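Local coordinates for protein cyanophycinase-like exopeptidase (actinobacterium SCGC AAA027-L06, PDB 6NQC) that probably hydrolyses peptide bonds as a serine peptidase of family S51, the family of cyanophycinases, at residues A[125-130]-A[176-181]; A[165-170]-A[199-204]; A[169-174]-A[205-210]; A[183-188]-A[209-214]. One frame throughout, in Å; residues are numbered along the deposited sequence.

Interaction 1 of 4, residues A[125-130]-A[176-181]; sequences HYLADT and EGFGII
The ring of Phe178 meets helix 124-131 with its far rim: the carbonyl O of Leu127 lies at the ring edge, near its plane, 4.0 Å from Phe178 CZ, while CA of Ala128 comes in obliquely on Phe178 CE1 at 3.9 Å. Trp137 stacks on the same ring, so one aromatic side chain ties the loop to two helices. Phe178 CG lies anti to its carbonyl carbon (chi1 -55°), which turns the ring from the loop toward the helix. CG of Leu127 adds an apolar touch on Phe178 CZ at 4.3 Å. A small residue suits position 128: its methyl CB sits 3.4 Å from the carbonyl O of Glu176 and the backbones approach closely, Ala128 CA lying 5.4 Å from Gly177 CA. Farther out the contact turns polar. A water donates to Asp129 OD1 and to Glu176 O, 2.8 Å from each, and so bridges the exposed carboxylate to the loop backbone. Leu127 also touches the probable nucleophile elbow around Ser154, a sharp turn between strand and helix. The contact is thus helix-to-loop packing beside the likely active site of an S51-type alpha/beta peptidase.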
loop_
_atom_site.group_PDB
_atom_site.type_symbol
_atom_site.label_atom_id
_atom_site.label_comp_id
_atom_site.label_asym_id
_atom_site.label_seq_id
_atom_site.Cartn_x
_atom_site.Cartn_y
_atom_site.Cartn_z
ATOM N N HIS A 125 -7.072 -1.824 10.380
ATOM C CA HIS A 125 -8.393 -2.417 10.538
ATOM C C HIS A 125 -9.465 -1.479 10.009
ATOM O O HIS A 125 -10.396 -1.925 9.317
ATOM C CB HIS A 125 -8.615 -2.787 11.994
ATOM C CG HIS A 125 -7.612 -3.777 12.479
ATOM N ND1 HIS A 125 -7.709 -5.120 12.192
ATOM C CD2 HIS A 125 -6.457 -3.618 13.174
ATOM C CE1 HIS A 125 -6.674 -5.753 12.726
ATOM N NE2 HIS A 125 -5.897 -4.867 13.322
ATOM N N TYR A 126 -9.338 -0.180 10.289
ATOM C CA TYR A 126 -10.309 0.775 9.774
ATOM C C TYR A 126 -10.219 0.882 8.252
ATOM O O TYR A 126 -11.248 0.960 7.570
ATOM C CB TYR A 126 -10.111 2.135 10.438
ATOM C CG TYR A 126 -11.210 3.130 10.122
ATOM C CD1 TYR A 126 -12.472 2.998 10.673
ATOM C CD2 TYR A 126 -10.970 4.215 9.264
ATOM C CE1 TYR A 126 -13.490 3.898 10.392
ATOM C CE2 TYR A 126 -11.980 5.126 8.951
ATOM C CZ TYR A 126 -13.245 4.958 9.525
ATOM O OH TYR A 126 -14.267 5.843 9.238
ATOM N N LEU A 127 -8.991 0.899 7.706
ATOM C CA LEU A 127 -8.831 0.986 6.266
ATOM C C LEU A 127 -9.573 -0.158 5.607
ATOM O O LEU A 127 -10.402 0.052 4.713
ATOM C CB LEU A 127 -7.352 0.957 5.886
ATOM C CG LEU A 127 -7.073 0.957 4.363
ATOM C CD1 LEU A 127 -7.877 2.065 3.661
ATOM C CD2 LEU A 127 -5.592 1.106 4.079
ATOM N N ALA A 128 -9.303 -1.388 6.069
ATOM C CA ALA A 128 -9.928 -2.569 5.503
ATOM C C ALA A 128 -11.448 -2.543 5.660
ATOM O O ALA A 128 -12.191 -2.749 4.686
ATOM C CB ALA A 128 -9.370 -3.820 6.184
ATOM N N ASP A 129 -11.930 -2.346 6.886
ATOM C CA ASP A 129 -13.375 -2.375 7.122
ATOM C C ASP A 129 -14.106 -1.287 6.336
ATOM O O ASP A 129 -15.247 -1.484 5.924
ATOM C CB ASP A 129 -13.665 -2.209 8.606
ATOM C CG ASP A 129 -13.305 -3.442 9.437
ATOM O OD1 ASP A 129 -13.156 -4.548 8.876
ATOM O OD2 ASP A 129 -13.140 -3.284 10.657
ATOM N N THR A 130 -13.448 -0.160 6.064
ATOM C CA THR A 130 -14.121 0.956 5.418
ATOM C C THR A 130 -14.213 0.779 3.912
ATOM O O THR A 130 -15.235 1.158 3.330
ATOM C CB THR A 130 -13.422 2.280 5.761
ATOM O OG1 THR A 130 -13.552 2.547 7.168
ATOM C CG2 THR A 130 -14.042 3.408 5.047
ATOM N N GLU A 176 -10.411 -9.164 7.701
ATOM C CA GLU A 176 -10.273 -9.435 6.279
ATOM C C GLU A 176 -9.736 -8.206 5.543
ATOM O O GLU A 176 -10.259 -7.102 5.675
ATOM C CB GLU A 176 -11.630 -9.856 5.718
ATOM C CG GLU A 176 -11.646 -10.202 4.247
ATOM C CD GLU A 176 -12.987 -10.822 3.801
ATOM O OE1 GLU A 176 -13.773 -11.248 4.682
ATOM O OE2 GLU A 176 -13.246 -10.877 2.571
ATOM N N GLY A 177 -8.661 -8.400 4.789
ATOM C CA GLY A 177 -8.124 -7.385 3.917
ATOM C C GLY A 177 -8.617 -7.540 2.492
ATOM O O GLY A 177 -9.540 -8.295 2.194
ATOM N N PHE A 178 -7.972 -6.798 1.602
ATOM C CA PHE A 178 -8.415 -6.734 0.211
ATOM C C PHE A 178 -7.960 -7.948 -0.579
ATOM O O PHE A 178 -8.580 -8.282 -1.581
ATOM C CB PHE A 178 -7.886 -5.458 -0.439
ATOM C CG PHE A 178 -8.248 -4.190 0.292
ATOM C CD1 PHE A 178 -9.446 -4.077 0.984
ATOM C CD2 PHE A 178 -7.382 -3.117 0.294
ATOM C CE1 PHE A 178 -9.762 -2.903 1.632
ATOM C CE2 PHE A 178 -7.685 -1.947 0.961
ATOM C CZ PHE A 178 -8.859 -1.809 1.589
ATOM N N GLY A 179 -6.870 -8.608 -0.157
ATOM C CA GLY A 179 -6.468 -9.884 -0.709
ATOM C C GLY A 179 -5.898 -9.854 -2.117
ATOM O O GLY A 179 -6.049 -10.819 -2.845
ATOM N N ILE A 180 -5.213 -8.797 -2.500
ATOM C CA ILE A 180 -4.621 -8.768 -3.826
ATOM C C ILE A 180 -3.187 -9.270 -3.903
ATOM O O ILE A 180 -2.703 -9.546 -5.008
ATOM C CB ILE A 180 -4.693 -7.337 -4.404
ATOM C CG1 ILE A 180 -3.954 -6.375 -3.509
ATOM C CG2 ILE A 180 -6.159 -6.981 -4.627
ATOM C CD1 ILE A 180 -3.570 -5.134 -4.236
ATOM N N ILE A 181 -2.459 -9.320 -2.795
ATOM C CA ILE A 181 -1.294 -10.187 -2.714
ATOM C C ILE A 181 -1.785 -11.435 -1.984
ATOM O O ILE A 181 -2.061 -11.418 -0.774
ATOM C CB ILE A 181 -0.108 -9.513 -2.048
ATOM C CG1 ILE A 181 -0.463 -8.860 -0.716
ATOM C CG2 ILE A 181 0.425 -8.398 -2.945
ATOM C CD1 ILE A 181 0.697 -8.209 -0.057
HETATM O O HOH W 1 -12.715 -6.025 6.585
#

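Interaction 2 of 4, residues A[165-170]-A[199-204]; sequences PNFRLS and DSAAKI
Residues 166-169 form a type I beta turn, closed by Leu169 N donating to Asn166 O at 3.1 Å, and this turn lies against the short helix 199-205, with the CA atoms of Phe167 and Ala201 4.7 Å apart. Ile204 has the most surface covered. Its CG1 branch, anti to the carbonyl carbon (chi1 -67°), sends CD1 into the curve of the loop, 3.8 Å from both Ser170 CA and Phe167 O; the other branch, CG2, meets CB of Pro165 at 4.0 Å. A beta-branched side chain suits this place because its two arms reach different parts of the loop at once. One helical turn earlier, the methyl of Ala201 packs on CB of Phe167 at 3.6 Å, small enough to let the backbones come close. The Phe167 ring continues past it, with CD2 3.7 Å from Ala201 O in an oblique approach, and also touches Leu205. Within the loop, Asn166 OD1 accepts from Arg168 N at 3.0 Å, which holds the turn in shape from the side turned away from the helix. An Asx turn overlapping a type I beta turn, packed through apolar groups on a short helix, is the motif formed here.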
loop_
_atom_site.group_PDB
_atom_site.type_symbol
_atom_site.label_atom_id
_atom_site.label_comp_id
_atom_site.label_asym_id
_atom_site.label_seq_id
_atom_site.Cartn_x
_atom_site.Cartn_y
_atom_site.Cartn_z
ATOM N N PRO A 165 -3.637 -8.774 11.018
ATOM C CA PRO A 165 -3.595 -9.295 12.402
ATOM C C PRO A 165 -4.192 -8.305 13.381
ATOM O O PRO A 165 -4.000 -7.098 13.254
ATOM C CB PRO A 165 -2.105 -9.454 12.680
ATOM C CG PRO A 165 -1.464 -8.432 11.723
ATOM C CD PRO A 165 -2.291 -8.461 10.512
ATOM N N ASN A 166 -4.908 -8.831 14.361
ATOM C CA ASN A 166 -5.497 -8.022 15.429
ATOM C C ASN A 166 -4.867 -8.390 16.766
ATOM O O ASN A 166 -5.240 -9.407 17.380
ATOM C CB ASN A 166 -7.016 -8.188 15.485
ATOM C CG ASN A 166 -7.688 -7.109 16.329
ATOM O OD1 ASN A 166 -7.111 -6.625 17.305
ATOM N ND2 ASN A 166 -8.907 -6.738 15.963
ATOM N N PHE A 167 -3.960 -7.510 17.241
ATOM C CA PHE A 167 -3.260 -7.753 18.504
ATOM C C PHE A 167 -4.207 -7.790 19.688
ATOM O O PHE A 167 -3.939 -8.460 20.687
ATOM C CB PHE A 167 -2.232 -6.664 18.863
ATOM C CG PHE A 167 -1.430 -6.186 17.734
ATOM C CD1 PHE A 167 -1.183 -4.835 17.576
ATOM C CD2 PHE A 167 -0.924 -7.086 16.823
ATOM C CE1 PHE A 167 -0.452 -4.390 16.518
ATOM C CE2 PHE A 167 -0.189 -6.649 15.752
ATOM C CZ PHE A 167 0.060 -5.300 15.601
ATOM N N ARG A 168 -5.273 -7.004 19.635
ATOM C CA ARG A 168 -6.182 -6.895 20.763
ATOM C C ARG A 168 -6.996 -8.159 20.962
ATOM O O ARG A 168 -7.645 -8.290 22.009
ATOM C CB ARG A 168 -7.095 -5.675 20.559
ATOM C CG ARG A 168 -6.451 -4.333 21.032
ATOM C CD ARG A 168 -6.426 -3.232 19.934
ATOM N NE ARG A 168 -5.475 -3.543 18.857
ATOM C CZ ARG A 168 -5.804 -3.741 17.572
ATOM N NH1 ARG A 168 -7.081 -3.667 17.160
ATOM N NH2 ARG A 168 -4.841 -4.041 16.689
ATOM N N LEU A 169 -6.952 -9.103 20.006
ATOM C CA LEU A 169 -7.851 -10.237 20.038
ATOM C C LEU A 169 -7.048 -11.528 20.022
ATOM O O LEU A 169 -6.585 -11.981 21.074
ATOM C CB LEU A 169 -8.831 -10.141 18.858
ATOM C CG LEU A 169 -9.888 -9.049 18.864
ATOM C CD1 LEU A 169 -10.881 -9.343 17.744
ATOM C CD2 LEU A 169 -10.572 -8.958 20.228
ATOM N N SER A 170 -6.901 -12.177 18.876
ATOM C CA SER A 170 -6.126 -13.417 18.785
ATOM C C SER A 170 -5.750 -13.631 17.318
ATOM O O SER A 170 -6.255 -12.948 16.427
ATOM C CB SER A 170 -6.914 -14.618 19.335
ATOM O OG SER A 170 -7.828 -15.142 18.380
ATOM N N ASP A 199 4.929 -8.829 24.017
ATOM C CA ASP A 199 5.265 -10.107 23.384
ATOM C C ASP A 199 4.027 -10.818 22.857
ATOM O O ASP A 199 4.078 -11.496 21.802
ATOM C CB ASP A 199 5.992 -11.017 24.373
ATOM C CG ASP A 199 7.367 -10.507 24.732
ATOM O OD1 ASP A 199 7.808 -9.503 24.120
ATOM O OD2 ASP A 199 8.010 -11.102 25.626
ATOM N N SER A 200 2.915 -10.693 23.585
ATOM C CA SER A 200 1.675 -11.345 23.182
ATOM C C SER A 200 1.224 -10.838 21.818
ATOM O O SER A 200 0.831 -11.629 20.941
ATOM C CB SER A 200 0.595 -11.100 24.241
ATOM O OG SER A 200 0.034 -9.800 24.127
ATOM N N ALA A 201 1.302 -9.513 21.623
ATOM C CA ALA A 201 0.960 -8.902 20.348
ATOM C C ALA A 201 1.947 -9.293 19.258
ATOM O O ALA A 201 1.549 -9.549 18.108
ATOM C CB ALA A 201 0.914 -7.388 20.518
ATOM N N ALA A 202 3.229 -9.314 19.598
ATOM C CA ALA A 202 4.252 -9.687 18.638
ATOM C C ALA A 202 4.004 -11.078 18.080
ATOM O O ALA A 202 4.290 -11.330 16.908
ATOM C CB ALA A 202 5.635 -9.613 19.289
ATOM N N LYS A 203 3.514 -12.007 18.914
ATOM C CA LYS A 203 3.324 -13.380 18.463
ATOM C C LYS A 203 2.235 -13.459 17.406
ATOM O O LYS A 203 2.336 -14.263 16.456
ATOM C CB LYS A 203 2.974 -14.302 19.640
ATOM C CG LYS A 203 4.140 -14.538 20.614
ATOM C CD LYS A 203 3.717 -15.256 21.907
ATOM C CE LYS A 203 4.779 -15.106 23.015
ATOM N NZ LYS A 203 4.253 -14.390 24.245
ATOM N N ILE A 204 1.172 -12.656 17.578
ATOM C CA ILE A 204 0.104 -12.571 16.587
ATOM C C ILE A 204 0.634 -11.939 15.293
ATOM O O ILE A 204 0.434 -12.459 14.194
ATOM C CB ILE A 204 -1.068 -11.777 17.180
ATOM C CG1 ILE A 204 -1.724 -12.547 18.349
ATOM C CG2 ILE A 204 -2.135 -11.447 16.122
ATOM C CD1 ILE A 204 -2.723 -11.755 19.190
#

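Interaction 3 of 4, residues A[169-174]-A[205-210]; sequences LSRHQS and LLDLPT
Arg171 has the most surface buried in this contact, followed by Pro209 and Leu208. The arginine grips Asp207 side-on with two nitrogens, each bound to a different atom. NE donates to the backbone O of Asp207 at 3.1 Å, an acceptor lying in the guanidinium plane although the donor stands above that carbonyl's plane. NH1 forms a salt bridge with Asp207 OD1 at 2.9 Å, met from above the carboxylate, and the two flat groups are turned 56° from each other. The chain gets there because CG sits between backbone N and carbonyl carbon (chi1 72°), with another bend at chi3.

Pro209 lies over one face of the guanidinium, its CD 3.8 Å above the plane and over the centre, and the same CD approaches Arg171 O at 3.0 Å. A compact, rigid ring whose nitrogen carries no hydrogen can lie against the cation's face without turning an N-H toward it. Leu208 sends CD2 to 3.5 Å from Ser174 OG, and the serine hydroxyl continues through a water, 2.7 Å away, that also binds Thr210 OG1. The ST turn at Ser170, where OG accepts from His172 N and donates to Gln173 OE1 (2.6 Å), shapes the loop that presents Arg171.

The clasp between these surface loops thus rests more on charge and on paired bonds than on ideal hydrogen-bond geometry, and solvent probably softens the ion pair.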
loop_
_atom_site.group_PDB
_atom_site.type_symbol
_atom_site.label_atom_id
_atom_site.label_comp_id
_atom_site.label_asym_id
_atom_site.label_seq_id
_atom_site.Cartn_x
_atom_site.Cartn_y
_atom_site.Cartn_z
ATOM N N LEU A 169 -6.952 -9.103 20.006
ATOM C CA LEU A 169 -7.851 -10.237 20.038
ATOM C C LEU A 169 -7.048 -11.528 20.022
ATOM O O LEU A 169 -6.585 -11.981 21.074
ATOM C CB LEU A 169 -8.831 -10.141 18.858
ATOM C CG LEU A 169 -9.888 -9.049 18.864
ATOM C CD1 LEU A 169 -10.881 -9.343 17.744
ATOM C CD2 LEU A 169 -10.572 -8.958 20.228
ATOM N N SER A 170 -6.901 -12.177 18.876
ATOM C CA SER A 170 -6.126 -13.417 18.785
ATOM C C SER A 170 -5.750 -13.631 17.318
ATOM O O SER A 170 -6.255 -12.948 16.427
ATOM C CB SER A 170 -6.914 -14.618 19.335
ATOM O OG SER A 170 -7.828 -15.142 18.380
ATOM N N ARG A 171 -4.859 -14.605 17.078
ATOM C CA ARG A 171 -4.508 -14.946 15.715
ATOM C C ARG A 171 -5.678 -15.516 14.922
ATOM O O ARG A 171 -5.592 -15.583 13.698
ATOM C CB ARG A 171 -3.348 -15.921 15.716
ATOM C CG ARG A 171 -3.684 -17.340 16.185
ATOM C CD ARG A 171 -2.400 -18.098 16.463
ATOM N NE ARG A 171 -1.559 -18.266 15.271
ATOM C CZ ARG A 171 -1.640 -19.334 14.475
ATOM N NH1 ARG A 171 -0.875 -19.462 13.410
ATOM N NH2 ARG A 171 -2.504 -20.299 14.763
ATOM N N HIS A 172 -6.766 -15.912 15.565
ATOM C CA HIS A 172 -7.915 -16.452 14.856
ATOM C C HIS A 172 -9.000 -15.419 14.590
ATOM O O HIS A 172 -10.060 -15.781 14.067
ATOM C CB HIS A 172 -8.502 -17.621 15.642
ATOM C CG HIS A 172 -7.530 -18.731 15.848
ATOM N ND1 HIS A 172 -7.283 -19.691 14.885
ATOM C CD2 HIS A 172 -6.698 -19.000 16.881
ATOM C CE1 HIS A 172 -6.356 -20.518 15.334
ATOM N NE2 HIS A 172 -5.978 -20.115 16.537
ATOM N N GLN A 173 -8.751 -14.145 14.948
ATOM C CA GLN A 173 -9.730 -13.088 14.763
ATOM C C GLN A 173 -9.131 -11.948 13.945
ATOM O O GLN A 173 -9.249 -10.791 14.350
ATOM C CB GLN A 173 -10.213 -12.594 16.154
ATOM C CG GLN A 173 -10.958 -13.708 16.949
ATOM C CD GLN A 173 -10.902 -13.459 18.450
ATOM O OE1 GLN A 173 -9.884 -13.706 19.102
ATOM N NE2 GLN A 173 -11.984 -12.926 18.990
ATOM N N SER A 174 -8.484 -12.273 12.837
ATOM C CA SER A 174 -7.930 -11.250 11.958
ATOM C C SER A 174 -9.048 -10.531 11.223
ATOM O O SER A 174 -10.148 -11.071 11.035
ATOM C CB SER A 174 -6.968 -11.898 10.973
ATOM O OG SER A 174 -5.913 -12.520 11.710
ATOM N N LEU A 205 1.295 -10.787 15.416
ATOM C CA LEU A 205 1.857 -10.093 14.268
ATOM C C LEU A 205 2.766 -11.005 13.460
ATOM O O LEU A 205 2.791 -10.933 12.220
ATOM C CB LEU A 205 2.623 -8.860 14.745
ATOM C CG LEU A 205 3.163 -7.863 13.741
ATOM C CD1 LEU A 205 2.164 -7.509 12.678
ATOM C CD2 LEU A 205 3.535 -6.553 14.493
ATOM N N LEU A 206 3.482 -11.900 14.129
ATOM C CA LEU A 206 4.447 -12.757 13.441
ATOM C C LEU A 206 3.875 -14.070 12.930
ATOM O O LEU A 206 4.596 -14.807 12.255
ATOM C CB LEU A 206 5.635 -13.045 14.362
ATOM C CG LEU A 206 6.583 -11.853 14.542
ATOM C CD1 LEU A 206 7.590 -12.091 15.652
ATOM C CD2 LEU A 206 7.263 -11.583 13.195
ATOM N N ASP A 207 2.613 -14.393 13.220
ATOM C CA ASP A 207 2.164 -15.766 12.923
ATOM C C ASP A 207 0.644 -15.809 12.922
ATOM O O ASP A 207 0.026 -15.947 13.983
ATOM C CB ASP A 207 2.752 -16.751 13.942
ATOM C CG ASP A 207 2.271 -18.155 13.764
ATOM O OD1 ASP A 207 1.745 -18.477 12.665
ATOM O OD2 ASP A 207 2.418 -18.928 14.738
ATOM N N LEU A 208 0.067 -15.717 11.720
ATOM C CA LEU A 208 -1.350 -15.901 11.504
ATOM C C LEU A 208 -1.602 -17.223 10.814
ATOM O O LEU A 208 -0.799 -17.654 9.963
ATOM C CB LEU A 208 -1.981 -14.790 10.658
ATOM C CG LEU A 208 -1.897 -13.385 11.275
ATOM C CD1 LEU A 208 -2.517 -12.361 10.265
ATOM C CD2 LEU A 208 -2.642 -13.280 12.583
ATOM N N PRO A 209 -2.735 -17.870 11.119
ATOM C CA PRO A 209 -3.019 -19.193 10.531
ATOM C C PRO A 209 -3.312 -19.129 9.050
ATOM O O PRO A 209 -3.362 -20.176 8.405
ATOM C CB PRO A 209 -4.259 -19.665 11.297
ATOM C CG PRO A 209 -4.963 -18.375 11.692
ATOM C CD PRO A 209 -3.847 -17.369 11.957
ATOM N N THR A 210 -3.522 -17.925 8.503
ATOM C CA THR A 210 -3.785 -17.721 7.089
ATOM C C THR A 210 -2.529 -17.382 6.290
ATOM O O THR A 210 -2.618 -17.197 5.074
ATOM C CB THR A 210 -4.836 -16.618 6.940
ATOM O OG1 THR A 210 -4.419 -15.456 7.686
ATOM C CG2 THR A 210 -6.191 -17.101 7.496
HETATM O O HOH W 2 -5.536 -14.696 10.224
#

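Interaction 4 of 4, residues A[183-188]-A[209-214]; sequences NVRVIP and PTDSIL
Arg185 and Asp211 meet in a two-pronged salt bridge: NE donates to OD1 at 2.7 Å and NH2 to OD2 at 2.9 Å, both bonds nearly straight. Each oxygen uses its syn lone pair, and the guanidinium and carboxylate planes are 14° apart. The extended start of the arginine chain, followed by a bend at chi3 (76°), brings this edge round to the aspartate. Over one guanidinium face lies CD1 of Leu214, 3.4 Å above its centre; the same methyl packs on Ile187 CD1, so this forked side chain covers the cation and joins apolar neighbours.

Beneath the side chains run parallel strands, Val184 pairing with Ile213 and Arg185 with Leu214. Ile213 N donates to Asn183 O and Arg185 N to Ile213 O, each at 2.9 Å, which fixes the register that places arginine and leucine side by side on one face, while Val184 and Ile213 occupy the other. Farther out, Asp211 OD2 also takes Leu208 N and a salt bridge from Lys244, and Arg185 NH2 reaches Leu205 O. With two cations round one carboxylate and several bonds locking its rotation, Asp211 is probably kept ionised, balancing the buried arginine charge where the beta-alpha-beta crossover re-enters the sheet.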
loop_
_atom_site.group_PDB
_atom_site.type_symbol
_atom_site.label_atom_id
_atom_site.label_comp_id
_atom_site.label_asym_id
_atom_site.label_seq_id
_atom_site.Cartn_x
_atom_site.Cartn_y
_atom_site.Cartn_z
ATOM N N ASN A 183 -0.537 -14.501 -1.417
ATOM C CA ASN A 183 0.323 -15.394 -0.639
ATOM C C ASN A 183 1.394 -14.665 0.153
ATOM O O ASN A 183 2.310 -15.308 0.674
ATOM C CB ASN A 183 0.972 -16.431 -1.560
ATOM C CG ASN A 183 1.969 -15.834 -2.508
ATOM O OD1 ASN A 183 1.796 -14.721 -2.996
ATOM N ND2 ASN A 183 3.027 -16.583 -2.786
ATOM N N VAL A 184 1.299 -13.351 0.274
ATOM C CA VAL A 184 2.300 -12.570 0.976
ATOM C C VAL A 184 1.579 -11.653 1.959
ATOM O O VAL A 184 0.509 -11.115 1.655
ATOM C CB VAL A 184 3.173 -11.757 -0.002
ATOM C CG1 VAL A 184 4.151 -10.947 0.806
ATOM C CG2 VAL A 184 3.856 -12.680 -0.983
ATOM N N ARG A 185 2.150 -11.508 3.138
ATOM C CA ARG A 185 1.735 -10.508 4.115
ATOM C C ARG A 185 2.954 -9.738 4.609
ATOM O O ARG A 185 4.048 -10.295 4.744
ATOM C CB ARG A 185 1.022 -11.164 5.275
ATOM C CG ARG A 185 0.657 -10.194 6.399
ATOM C CD ARG A 185 -0.265 -10.919 7.404
ATOM N NE ARG A 185 0.393 -11.869 8.300
ATOM C CZ ARG A 185 1.021 -11.567 9.436
ATOM N NH1 ARG A 185 1.176 -10.306 9.834
ATOM N NH2 ARG A 185 1.548 -12.538 10.147
ATOM N N VAL A 186 2.727 -8.469 4.951
ATOM C CA VAL A 186 3.773 -7.510 5.269
ATOM C C VAL A 186 3.642 -7.044 6.716
ATOM O O VAL A 186 2.565 -6.613 7.153
ATOM C CB VAL A 186 3.695 -6.269 4.346
ATOM C CG1 VAL A 186 4.577 -5.121 4.879
ATOM C CG2 VAL A 186 4.015 -6.664 2.928
ATOM N N ILE A 187 4.769 -7.025 7.421
ATOM C CA ILE A 187 4.918 -6.303 8.671
ATOM C C ILE A 187 5.714 -5.025 8.363
ATOM O O ILE A 187 6.894 -5.133 7.995
ATOM C CB ILE A 187 5.617 -7.151 9.736
ATOM C CG1 ILE A 187 4.778 -8.400 9.982
ATOM C CG2 ILE A 187 5.743 -6.349 11.001
ATOM C CD1 ILE A 187 5.468 -9.481 10.788
ATOM N N PRO A 188 5.107 -3.851 8.466
ATOM C CA PRO A 188 5.821 -2.603 8.159
ATOM C C PRO A 188 6.616 -2.131 9.365
ATOM O O PRO A 188 6.618 -2.768 10.384
ATOM C CB PRO A 188 4.693 -1.631 7.837
ATOM C CG PRO A 188 3.497 -2.135 8.652
ATOM C CD PRO A 188 3.672 -3.639 8.754
ATOM N N PRO A 209 -2.735 -17.870 11.119
ATOM C CA PRO A 209 -3.019 -19.193 10.531
ATOM C C PRO A 209 -3.312 -19.129 9.050
ATOM O O PRO A 209 -3.362 -20.176 8.405
ATOM C CB PRO A 209 -4.259 -19.665 11.297
ATOM C CG PRO A 209 -4.963 -18.375 11.692
ATOM C CD PRO A 209 -3.847 -17.369 11.957
ATOM N N THR A 210 -3.522 -17.925 8.503
ATOM C CA THR A 210 -3.785 -17.721 7.089
ATOM C C THR A 210 -2.529 -17.382 6.290
ATOM O O THR A 210 -2.618 -17.197 5.074
ATOM C CB THR A 210 -4.836 -16.618 6.940
ATOM O OG1 THR A 210 -4.419 -15.456 7.686
ATOM C CG2 THR A 210 -6.191 -17.101 7.496
ATOM N N ASP A 211 -1.364 -17.348 6.937
ATOM C CA ASP A 211 -0.133 -16.921 6.290
ATOM C C ASP A 211 0.383 -17.958 5.292
ATOM O O ASP A 211 0.185 -19.169 5.435
ATOM C CB ASP A 211 0.980 -16.694 7.323
ATOM C CG ASP A 211 0.894 -15.353 8.022
ATOM O OD1 ASP A 211 0.241 -14.408 7.520
ATOM O OD2 ASP A 211 1.493 -15.265 9.133
ATOM N N SER A 212 1.078 -17.466 4.279
ATOM C CA SER A 212 1.943 -18.302 3.450
ATOM C C SER A 212 3.346 -17.729 3.622
ATOM O O SER A 212 4.094 -18.175 4.489
ATOM C CB SER A 212 1.493 -18.324 1.993
ATOM O OG SER A 212 0.153 -18.802 1.900
ATOM N N ILE A 213 3.680 -16.680 2.836
ATOM C CA ILE A 213 4.944 -15.971 2.928
ATOM C C ILE A 213 4.736 -14.705 3.752
ATOM O O ILE A 213 3.781 -13.930 3.525
ATOM C CB ILE A 213 5.516 -15.624 1.537
ATOM C CG1 ILE A 213 5.853 -16.885 0.767
ATOM C CG2 ILE A 213 6.728 -14.659 1.705
ATOM C CD1 ILE A 213 6.130 -16.645 -0.678
ATOM N N LEU A 214 5.614 -14.506 4.719
ATOM C CA LEU A 214 5.562 -13.370 5.627
ATOM C C LEU A 214 6.854 -12.596 5.475
ATOM O O LEU A 214 7.949 -13.175 5.596
ATOM C CB LEU A 214 5.405 -13.821 7.081
ATOM C CG LEU A 214 5.397 -12.722 8.127
ATOM C CD1 LEU A 214 4.127 -11.845 7.924
ATOM C CD2 LEU A 214 5.428 -13.255 9.546
#

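In the fold
Interactions 1 and 4 are mostly buried, interaction 2 is partly so, and interaction 3 lies at the surface. Interactions 2 and 3 use successive parts of the loop between strands 163-164 and 175-176, against helix 199-205 and the chain that leaves it; their centres are about 7 Å apart. Interaction 4 pairs the strands on either side of that helix in sequence, and it shares Pro209 and Thr210 with interaction 3. Interaction 2 is apolar, interaction 3 carries a tilted ion pair, and interaction 4 adds a coplanar one to strand pairing. Interaction 1, on another helix, combines aromatic packing with a water bridge.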